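Local coordinates for Lmo2349 protein (Listeria monocytogenes, PDB 4GVO), which probably serves as the extracellular solute-binding component of an ABC transporter that takes up L-cystine, at residues F87-N95 against S210-I221. Residues are numbered along the deposited sequence; the frame is centred on the assembly and turned at random.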
loop_
_atom_site.group_PDB
_atom_site.type_symbol
_atom_site.label_atom_id
_atom_site.label_comp_id
_atom_site.label_asym_id
_atom_site.label_seq_id
_atom_site.Cartn_x
_atom_site.Cartn_y
_atom_site.Cartn_z
ATOM N N PHE A 87 13.769 -0.572 -9.717
ATOM C CA PHE A 87 14.053 -1.075 -8.361
ATOM C C PHE A 87 14.032 -2.612 -8.301
ATOM O O PHE A 87 13.441 -3.285 -9.170
ATOM C CB PHE A 87 13.048 -0.491 -7.383
ATOM C CG PHE A 87 13.085 0.979 -7.304
ATOM C CD1 PHE A 87 14.196 1.613 -6.778
ATOM C CD2 PHE A 87 12.045 1.758 -7.789
ATOM C CE1 PHE A 87 14.279 3.016 -6.698
ATOM C CE2 PHE A 87 12.120 3.135 -7.711
ATOM C CZ PHE A 87 13.218 3.763 -7.165
ATOM N N LEU A 88 14.654 -3.136 -7.250
ATOM C CA LEU A 88 14.618 -4.539 -6.898
ATOM C C LEU A 88 13.456 -4.830 -5.969
ATOM O O LEU A 88 13.259 -4.139 -4.983
ATOM C CB LEU A 88 15.942 -4.910 -6.244
ATOM C CG LEU A 88 16.113 -6.343 -5.762
ATOM C CD1 LEU A 88 15.983 -7.310 -6.946
ATOM C CD2 LEU A 88 17.472 -6.460 -5.096
ATOM N N PHE A 89 12.689 -5.858 -6.295
ATOM C CA PHE A 89 11.695 -6.423 -5.380
ATOM C C PHE A 89 12.241 -7.716 -4.791
ATOM O O PHE A 89 12.843 -8.511 -5.514
ATOM C CB PHE A 89 10.394 -6.742 -6.084
ATOM C CG PHE A 89 9.615 -5.507 -6.477
ATOM C CD1 PHE A 89 10.003 -4.723 -7.534
ATOM C CD2 PHE A 89 8.534 -5.099 -5.752
ATOM C CE1 PHE A 89 9.243 -3.581 -7.874
ATOM C CE2 PHE A 89 7.806 -3.957 -6.069
ATOM C CZ PHE A 89 8.143 -3.224 -7.142
ATOM N N ASN A 90 12.034 -7.953 -3.493
ATOM C CA ASN A 90 12.378 -9.256 -2.954
ATOM C C ASN A 90 11.423 -10.307 -3.557
ATOM O O ASN A 90 10.420 -9.946 -4.190
ATOM C CB ASN A 90 12.402 -9.251 -1.437
ATOM C CG ASN A 90 11.029 -9.121 -0.841
ATOM O OD1 ASN A 90 10.350 -8.133 -1.094
ATOM N ND2 ASN A 90 10.610 -10.114 -0.061
ATOM N N ASP A 91 11.738 -11.599 -3.380
ATOM C CA ASP A 91 10.959 -12.697 -3.991
ATOM C C ASP A 91 9.723 -13.100 -3.230
ATOM O O ASP A 91 8.793 -13.681 -3.824
ATOM C CB ASP A 91 11.810 -13.975 -4.168
ATOM C CG ASP A 91 12.776 -13.906 -5.356
ATOM O OD1 ASP A 91 12.826 -12.905 -6.091
ATOM O OD2 ASP A 91 13.507 -14.897 -5.562
ATOM N N VAL A 92 9.692 -12.847 -1.923
ATOM C CA VAL A 92 8.618 -13.374 -1.093
ATOM C C VAL A 92 7.592 -12.275 -0.777
ATOM O O VAL A 92 7.918 -11.295 -0.115
ATOM C CB VAL A 92 9.186 -13.998 0.188
ATOM C CG1 VAL A 92 8.061 -14.538 1.063
ATOM C CG2 VAL A 92 10.225 -15.098 -0.152
ATOM N N ALA A 93 6.352 -12.440 -1.215
ATOM C CA ALA A 93 5.307 -11.443 -0.977
ATOM C C ALA A 93 4.844 -11.509 0.467
ATOM O O ALA A 93 4.916 -12.578 1.139
ATOM C CB ALA A 93 4.114 -11.743 -1.896
ATOM N N TYR A 94 4.357 -10.384 0.979
ATOM C CA TYR A 94 3.781 -10.370 2.297
ATOM C C TYR A 94 2.357 -9.808 2.403
ATOM O O TYR A 94 1.817 -9.663 3.505
ATOM C CB TYR A 94 4.726 -9.735 3.304
ATOM C CG TYR A 94 4.980 -8.238 3.184
ATOM C CD1 TYR A 94 6.025 -7.742 2.405
ATOM C CD2 TYR A 94 4.182 -7.310 3.855
ATOM C CE1 TYR A 94 6.293 -6.392 2.330
ATOM C CE2 TYR A 94 4.455 -5.964 3.821
ATOM C CZ TYR A 94 5.529 -5.495 3.067
ATOM O OH TYR A 94 5.851 -4.172 2.983
ATOM N N ASN A 95 1.720 -9.562 1.269
ATOM C CA ASN A 95 0.285 -9.247 1.235
ATOM C C ASN A 95 -0.186 -9.366 -0.228
ATOM O O ASN A 95 0.657 -9.431 -1.137
ATOM C CB ASN A 95 -0.049 -7.841 1.780
ATOM C CG ASN A 95 -1.466 -7.733 2.258
ATOM O OD1 ASN A 95 -2.187 -8.753 2.321
ATOM N ND2 ASN A 95 -1.888 -6.536 2.584
ATOM N N SER A 210 18.423 -8.226 -0.179
ATOM C CA SER A 210 17.138 -8.775 -0.634
ATOM C C SER A 210 17.024 -10.270 -0.328
ATOM O O SER A 210 15.964 -10.750 0.144
ATOM C CB SER A 210 16.966 -8.497 -2.128
ATOM O OG SER A 210 15.652 -8.770 -2.511
ATOM N N LYS A 211 18.108 -11.008 -0.589
ATOM C CA LYS A 211 18.129 -12.441 -0.280
ATOM C C LYS A 211 17.950 -12.716 1.221
ATOM O O LYS A 211 17.214 -13.643 1.587
ATOM C CB LYS A 211 19.414 -13.054 -0.798
ATOM C CG LYS A 211 19.505 -14.557 -0.694
ATOM C CD LYS A 211 20.840 -15.038 -1.237
ATOM C CE LYS A 211 21.113 -16.488 -0.858
ATOM N NZ LYS A 211 22.453 -16.943 -1.359
ATOM N N LYS A 212 18.620 -11.916 2.056
ATOM C CA LYS A 212 18.523 -12.044 3.513
ATOM C C LYS A 212 17.097 -11.772 3.967
ATOM O O LYS A 212 16.541 -12.492 4.809
ATOM C CB LYS A 212 19.538 -11.140 4.225
ATOM C CG LYS A 212 21.003 -11.522 3.974
ATOM C CD LYS A 212 21.463 -12.672 4.821
ATOM C CE LYS A 212 22.964 -12.914 4.640
ATOM N NZ LYS A 212 23.426 -14.005 5.526
ATOM N N VAL A 213 16.504 -10.723 3.435
ATOM C CA VAL A 213 15.112 -10.403 3.760
ATOM C C VAL A 213 14.209 -11.579 3.403
ATOM O O VAL A 213 13.304 -11.933 4.166
ATOM C CB VAL A 213 14.679 -9.068 3.068
ATOM C CG1 VAL A 213 13.149 -8.844 3.090
ATOM C CG2 VAL A 213 15.420 -7.908 3.722
ATOM N N ASP A 214 14.395 -12.159 2.212
ATOM C CA ASP A 214 13.604 -13.333 1.806
ATOM C C ASP A 214 13.797 -14.510 2.739
ATOM O O ASP A 214 12.830 -15.173 3.058
ATOM C CB ASP A 214 13.959 -13.794 0.375
ATOM C CG ASP A 214 13.378 -12.906 -0.690
ATOM O OD1 ASP A 214 12.263 -12.386 -0.412
ATOM O OD2 ASP A 214 13.956 -12.851 -1.828
ATOM N N GLU A 215 15.013 -14.740 3.213
ATOM C CA GLU A 215 15.265 -15.827 4.163
ATOM C C GLU A 215 14.493 -15.589 5.461
ATOM O O GLU A 215 13.798 -16.463 5.975
ATOM C CB GLU A 215 16.773 -15.957 4.418
ATOM C CG GLU A 215 17.527 -16.526 3.249
ATOM C CD GLU A 215 19.050 -16.360 3.309
ATOM O OE1 GLU A 215 19.590 -15.727 4.249
ATOM O OE2 GLU A 215 19.735 -16.853 2.386
ATOM N N ALA A 216 14.578 -14.370 5.957
ATOM C CA ALA A 216 13.874 -14.043 7.179
ATOM C C ALA A 216 12.347 -14.146 7.005
ATOM O O ALA A 216 11.637 -14.716 7.845
ATOM C CB ALA A 216 14.268 -12.648 7.650
ATOM N N LEU A 217 11.831 -13.557 5.924
ATOM C CA LEU A 217 10.407 -13.576 5.687
ATOM C C LEU A 217 9.935 -15.032 5.507
ATOM O O LEU A 217 8.861 -15.376 5.987
ATOM C CB LEU A 217 10.053 -12.737 4.446
ATOM C CG LEU A 217 8.557 -12.456 4.189
ATOM C CD1 LEU A 217 7.717 -12.118 5.403
ATOM C CD2 LEU A 217 8.450 -11.367 3.101
ATOM N N GLN A 218 10.688 -15.875 4.802
ATOM C CA GLN A 218 10.255 -17.256 4.644
ATOM C C GLN A 218 10.163 -17.953 5.998
ATOM O O GLN A 218 9.261 -18.728 6.230
ATOM C CB GLN A 218 11.222 -18.023 3.741
ATOM C CG GLN A 218 10.678 -19.386 3.346
ATOM C CD GLN A 218 9.404 -19.231 2.517
ATOM O OE1 GLN A 218 9.417 -18.574 1.474
ATOM N NE2 GLN A 218 8.309 -19.819 2.971
ATOM N N SER A 219 11.108 -17.684 6.898
ATOM C CA SER A 219 11.021 -18.296 8.235
ATOM C C SER A 219 9.829 -17.780 9.038
ATOM O O SER A 219 9.236 -18.515 9.821
ATOM C CB SER A 219 12.329 -18.125 9.015
ATOM O OG SER A 219 12.551 -16.808 9.437
ATOM N N ILE A 220 9.456 -16.524 8.835
ATOM C CA ILE A 220 8.270 -15.929 9.430
ATOM C C ILE A 220 6.987 -16.564 8.901
ATOM O O ILE A 220 6.027 -16.761 9.644
ATOM C CB ILE A 220 8.328 -14.404 9.221
ATOM C CG1 ILE A 220 9.466 -13.809 10.076
ATOM C CG2 ILE A 220 7.006 -13.693 9.519
ATOM C CD1 ILE A 220 9.903 -12.412 9.645
ATOM N N ILE A 221 6.960 -16.844 7.611
ATOM C CA ILE A 221 5.867 -17.634 7.052
ATOM C C ILE A 221 5.839 -19.030 7.678
ATOM O O ILE A 221 4.779 -19.506 8.138
ATOM C CB ILE A 221 5.989 -17.685 5.517
ATOM C CG1 ILE A 221 5.601 -16.319 4.936
ATOM C CG2 ILE A 221 5.133 -18.849 4.962
ATOM C CD1 ILE A 221 6.024 -16.149 3.481
#
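The carboxylate of D214 gathers the polar groups of the turn N90-V92 against the helix. Its OD2 offers the syn lone pair to the backbone N of D91 (3.0 Å, N-H...O 163°). OD1 accepts two further bonds from opposite faces of the carboxylate plane: N90 ND2 arrives nearly along the C-O axis at 2.8 Å, with OD1 close to the plane of the amide, whereas V92 N, 3.0 Å away, lies well above the carboxylate. With CG between backbone N and carbonyl carbon (chi1 70°), N90 swings its amide toward the helix and V92 O; the amide OD1 accepts from F200 N, which fixes its flip. In this family 3 solute-binding fold the contact fastens helix 207-222 to the connection between strands 88-89 and 95-104, in one of the two lobes that flank the ligand. Packing is tight farther along the helix, where V92 CG1 touches I221 CD1 at 3.5 Å and L217 CG at 3.8 Å, and L217 CD2 lies against V92 O and Y94 CB. The contact is looser at its solvent edge, where D91 is exposed and Q218 OE1 only brushes V92 CG2, its NE2 being bonded to D222.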